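Local coordinates for protein carboxypeptidase A (Helicoverpa armigera, PDB 1JQG) that probably cleaves amino acids from the C-terminal ends of peptides and proteins, as a zinc-dependent metallocarboxypeptidase of the M14 family, at residues C248-G262 against V269-E282. Residues are numbered along the deposited sequence; the frame is centred on the assembly and turned at random.
Sequences CMGVDLNRNFGMNWG and VCSDTFHGRSAFSE
W261 packs against H275, S278 and A279, joining two arms of one long loop of the M14 carboxypeptidase fold. The loop runs between helices 221-228 and 283-294. The indole is tightly packed though partly exposed. W261 CG is anti to the backbone N (chi1 179°), which sends the ring across 275-279. W261 NE1 donates to H275 O at 3.0 Å; the oxygen lies in the indole plane, while NE1 sits above the carbonyl plane. The six-membered ring turns its edge to the face of the H275 imidazole, with W261 CZ2 3.3 Å from H275 ND1. One indole face carries two CH-pi contacts: S278 CA over the six-membered ring and A279 CB over the five-membered ring. A leucine in place of W261 would probably leave H275 O without its indole donor and open a gap beside S278 and A279.

V251 is buried, between F274 and E282. Its CG1 meets F274 O, while CG2 touches F274 CD2 and sits 3.4 Å from E282 OE2. E282 OE2 accepts from S281 OG and is hydrogen-bonded to Y242. D252 N donates to F274 O at 2.8 Å. D252 OD2 is hydrogen-bonded to H181, a zinc ligand, so D252 is a second-shell residue that probably orients it; OD1 forms a salt bridge with R235.

R255 and T273 are looser. They lie side by side, with T273 CG2 over a guanidinium face at 3.9 Å from R255 NH2. At the far, partly exposed end the C248-C270 disulfide ties the arms covalently, with V269 alongside C248. The F280 end is close-packed: the F280 ring lies over F257 CA, and F280 N donates to N256 O at 2.7 Å, in the carbonyl plane.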
# COMPACT_ATOMS: atom_id res chain seq x y z
N CYS A 248 -20.00 -3.22 -12.88
CA CYS A 248 -18.64 -3.23 -12.39
C CYS A 248 -18.16 -1.78 -12.31
O CYS A 248 -18.52 -0.98 -13.18
CB CYS A 248 -17.75 -4.04 -13.31
SG CYS A 248 -18.10 -5.79 -13.45
N MET A 249 -17.37 -1.46 -11.28
CA MET A 249 -16.85 -0.12 -11.12
C MET A 249 -15.48 -0.13 -10.44
O MET A 249 -14.99 -1.15 -9.98
CB MET A 249 -17.80 0.75 -10.32
CG MET A 249 -18.28 0.28 -8.98
SD MET A 249 -19.80 1.04 -8.34
CE MET A 249 -19.09 2.46 -7.51
N GLY A 250 -14.83 1.05 -10.41
CA GLY A 250 -13.56 1.27 -9.79
C GLY A 250 -12.37 0.93 -10.67
O GLY A 250 -12.31 -0.09 -11.39
N VAL A 251 -11.32 1.69 -10.46
CA VAL A 251 -10.05 1.61 -11.15
C VAL A 251 -8.94 1.32 -10.12
O VAL A 251 -8.98 1.81 -9.00
CB VAL A 251 -9.73 2.93 -11.85
CG1 VAL A 251 -8.28 2.94 -12.30
CG2 VAL A 251 -10.71 3.25 -12.98
N ASP A 252 -8.02 0.44 -10.51
CA ASP A 252 -6.85 0.17 -9.67
C ASP A 252 -5.89 1.36 -9.80
O ASP A 252 -5.24 1.56 -10.82
CB ASP A 252 -6.15 -1.10 -10.15
CG ASP A 252 -5.02 -1.55 -9.25
OD1 ASP A 252 -4.57 -2.70 -9.46
OD2 ASP A 252 -4.59 -0.76 -8.36
N LEU A 253 -5.83 2.14 -8.71
CA LEU A 253 -5.00 3.37 -8.75
C LEU A 253 -3.52 3.13 -8.92
O LEU A 253 -2.76 3.96 -9.40
CB LEU A 253 -5.23 4.19 -7.49
CG LEU A 253 -6.63 4.77 -7.29
CD1 LEU A 253 -6.72 5.47 -5.93
CD2 LEU A 253 -6.97 5.76 -8.43
N ASN A 254 -3.04 1.92 -8.61
CA ASN A 254 -1.63 1.58 -8.76
C ASN A 254 -1.35 1.10 -10.17
O ASN A 254 -0.32 0.50 -10.46
CB ASN A 254 -1.19 0.57 -7.70
CG ASN A 254 0.28 0.77 -7.32
OD1 ASN A 254 0.84 1.85 -7.57
ND2 ASN A 254 0.94 -0.22 -6.74
N ARG A 255 -2.28 1.34 -11.09
CA ARG A 255 -2.14 0.98 -12.49
C ARG A 255 -2.56 2.20 -13.33
O ARG A 255 -2.60 2.18 -14.55
CB ARG A 255 -2.95 -0.22 -12.88
CG ARG A 255 -2.87 -1.46 -12.01
CD ARG A 255 -1.64 -2.27 -12.37
NE ARG A 255 -1.48 -3.36 -11.43
CZ ARG A 255 -1.17 -4.60 -11.76
NH1 ARG A 255 -0.98 -4.91 -13.04
NH2 ARG A 255 -1.06 -5.50 -10.79
N ASN A 256 -2.89 3.30 -12.67
CA ASN A 256 -3.34 4.53 -13.30
C ASN A 256 -2.26 5.61 -13.42
O ASN A 256 -2.54 6.76 -13.79
CB ASN A 256 -4.51 5.05 -12.48
CG ASN A 256 -5.40 5.98 -13.29
OD1 ASN A 256 -5.89 5.59 -14.33
ND2 ASN A 256 -5.57 7.18 -12.73
N PHE A 257 -0.99 5.27 -13.17
CA PHE A 257 0.10 6.27 -13.29
C PHE A 257 0.77 6.23 -14.64
O PHE A 257 0.70 5.23 -15.32
CB PHE A 257 1.13 6.09 -12.18
CG PHE A 257 0.65 6.54 -10.82
CD1 PHE A 257 -0.21 5.76 -10.07
CD2 PHE A 257 1.03 7.78 -10.31
CE1 PHE A 257 -0.67 6.20 -8.84
CE2 PHE A 257 0.59 8.24 -9.08
CZ PHE A 257 -0.26 7.43 -8.33
N GLY A 258 1.39 7.32 -15.05
CA GLY A 258 1.92 7.57 -16.36
C GLY A 258 3.15 6.83 -16.78
O GLY A 258 3.47 6.85 -17.98
N MET A 259 3.82 6.10 -15.91
CA MET A 259 5.00 5.32 -16.28
C MET A 259 4.59 4.01 -16.94
O MET A 259 4.19 3.03 -16.31
CB MET A 259 5.83 5.07 -15.03
CG MET A 259 7.31 5.10 -15.27
SD MET A 259 8.02 3.67 -16.06
CE MET A 259 9.24 4.43 -17.12
N ASN A 260 4.61 3.99 -18.26
CA ASN A 260 4.28 2.82 -19.08
C ASN A 260 2.84 2.33 -18.88
O ASN A 260 2.50 1.13 -18.83
CB ASN A 260 5.26 1.67 -18.86
CG ASN A 260 6.66 2.00 -19.35
OD1 ASN A 260 7.64 1.98 -18.60
ND2 ASN A 260 6.79 2.34 -20.64
N TRP A 261 1.91 3.28 -18.79
CA TRP A 261 0.52 2.95 -18.51
C TRP A 261 -0.07 1.99 -19.53
O TRP A 261 0.18 2.14 -20.72
CB TRP A 261 -0.30 4.26 -18.44
CG TRP A 261 -1.76 4.02 -18.18
CD1 TRP A 261 -2.37 3.91 -16.96
CD2 TRP A 261 -2.78 3.84 -19.16
NE1 TRP A 261 -3.72 3.71 -17.13
CE2 TRP A 261 -3.99 3.65 -18.48
CE3 TRP A 261 -2.79 3.84 -20.56
CZ2 TRP A 261 -5.20 3.46 -19.15
CZ3 TRP A 261 -4.01 3.66 -21.21
CH2 TRP A 261 -5.21 3.45 -20.51
N GLY A 262 -0.93 1.08 -19.08
CA GLY A 262 -1.65 0.18 -19.95
C GLY A 262 -0.89 -1.00 -20.53
O GLY A 262 -1.50 -1.79 -21.28
N VAL A 269 -13.26 -3.52 -16.53
CA VAL A 269 -13.60 -2.73 -15.37
C VAL A 269 -13.99 -3.67 -14.24
O VAL A 269 -14.00 -3.34 -13.05
CB VAL A 269 -14.78 -1.76 -15.60
CG1 VAL A 269 -14.81 -0.75 -14.46
CG2 VAL A 269 -14.62 -1.03 -16.91
N CYS A 270 -14.30 -4.91 -14.60
CA CYS A 270 -14.68 -5.92 -13.61
C CYS A 270 -13.46 -6.51 -12.94
O CYS A 270 -13.56 -7.13 -11.88
CB CYS A 270 -15.48 -7.00 -14.36
SG CYS A 270 -17.05 -6.38 -15.04
N SER A 271 -12.30 -6.32 -13.54
CA SER A 271 -11.04 -6.77 -12.93
C SER A 271 -10.56 -5.84 -11.82
O SER A 271 -10.77 -4.62 -11.92
CB SER A 271 -9.98 -6.90 -14.01
OG SER A 271 -8.74 -7.26 -13.42
N ASP A 272 -9.83 -6.38 -10.85
CA ASP A 272 -9.26 -5.60 -9.76
C ASP A 272 -8.02 -4.82 -10.19
O ASP A 272 -7.49 -4.10 -9.38
CB ASP A 272 -8.92 -6.51 -8.57
CG ASP A 272 -10.15 -6.97 -7.82
OD1 ASP A 272 -10.99 -6.08 -7.57
OD2 ASP A 272 -10.25 -8.16 -7.51
N THR A 273 -7.49 -5.08 -11.38
CA THR A 273 -6.32 -4.41 -11.92
C THR A 273 -6.63 -3.55 -13.12
O THR A 273 -5.75 -3.31 -13.93
CB THR A 273 -5.23 -5.45 -12.28
OG1 THR A 273 -5.65 -6.32 -13.30
CG2 THR A 273 -4.90 -6.22 -11.02
N PHE A 274 -7.86 -3.08 -13.24
CA PHE A 274 -8.27 -2.18 -14.31
C PHE A 274 -7.50 -0.87 -14.26
O PHE A 274 -7.63 -0.22 -13.22
CB PHE A 274 -9.77 -1.91 -14.22
CG PHE A 274 -10.30 -1.03 -15.32
CD1 PHE A 274 -9.98 -1.30 -16.64
CD2 PHE A 274 -11.14 0.05 -15.03
CE1 PHE A 274 -10.46 -0.52 -17.68
CE2 PHE A 274 -11.63 0.83 -16.06
CZ PHE A 274 -11.29 0.55 -17.38
N HIS A 275 -6.90 -0.48 -15.40
CA HIS A 275 -6.05 0.68 -15.49
C HIS A 275 -6.83 1.98 -15.66
O HIS A 275 -6.19 3.05 -15.63
CB HIS A 275 -4.99 0.48 -16.58
CG HIS A 275 -5.49 0.04 -17.91
ND1 HIS A 275 -6.62 0.61 -18.49
CD2 HIS A 275 -5.01 -0.87 -18.80
CE1 HIS A 275 -6.81 0.02 -19.66
NE2 HIS A 275 -5.85 -0.87 -19.87
N GLY A 276 -8.12 1.91 -16.00
CA GLY A 276 -8.84 3.14 -16.38
C GLY A 276 -8.84 3.56 -17.85
O GLY A 276 -8.33 2.84 -18.69
N ARG A 277 -9.46 4.70 -18.13
CA ARG A 277 -9.57 5.28 -19.45
C ARG A 277 -8.19 5.62 -20.01
O ARG A 277 -7.94 5.36 -21.19
CB ARG A 277 -10.41 6.58 -19.42
CG ARG A 277 -11.88 6.38 -19.20
CD ARG A 277 -12.56 7.73 -18.99
NE ARG A 277 -13.99 7.56 -18.68
CZ ARG A 277 -14.50 7.76 -17.47
NH1 ARG A 277 -13.64 8.14 -16.53
NH2 ARG A 277 -15.79 7.63 -17.22
N SER A 278 -7.37 6.26 -19.20
CA SER A 278 -6.05 6.72 -19.55
C SER A 278 -5.23 6.95 -18.27
O SER A 278 -5.67 6.65 -17.17
CB SER A 278 -6.07 8.05 -20.32
OG SER A 278 -6.59 9.01 -19.40
N ALA A 279 -3.97 7.37 -18.46
CA ALA A 279 -3.09 7.66 -17.33
C ALA A 279 -3.62 8.87 -16.57
O ALA A 279 -3.95 9.87 -17.20
CB ALA A 279 -1.69 7.91 -17.88
N PHE A 280 -3.71 8.76 -15.26
CA PHE A 280 -4.23 9.81 -14.41
C PHE A 280 -5.65 10.22 -14.79
O PHE A 280 -6.10 11.37 -14.66
CB PHE A 280 -3.31 11.03 -14.44
CG PHE A 280 -1.91 10.74 -13.97
CD1 PHE A 280 -0.87 10.70 -14.88
CD2 PHE A 280 -1.64 10.49 -12.65
CE1 PHE A 280 0.42 10.44 -14.46
CE2 PHE A 280 -0.35 10.22 -12.24
CZ PHE A 280 0.70 10.19 -13.14
N SER A 281 -6.50 9.24 -15.12
CA SER A 281 -7.91 9.46 -15.35
C SER A 281 -8.71 9.63 -14.07
O SER A 281 -9.76 10.24 -14.01
CB SER A 281 -8.46 8.29 -16.17
OG SER A 281 -8.44 7.10 -15.44
N GLU A 282 -8.17 9.09 -12.97
CA GLU A 282 -8.82 9.21 -11.67
C GLU A 282 -8.29 10.41 -10.91
O GLU A 282 -7.10 10.73 -11.07
CB GLU A 282 -8.62 7.91 -10.88
CG GLU A 282 -9.06 6.67 -11.60
CD GLU A 282 -10.40 6.82 -12.30
OE1 GLU A 282 -11.35 7.18 -11.58
OE2 GLU A 282 -10.38 6.55 -13.54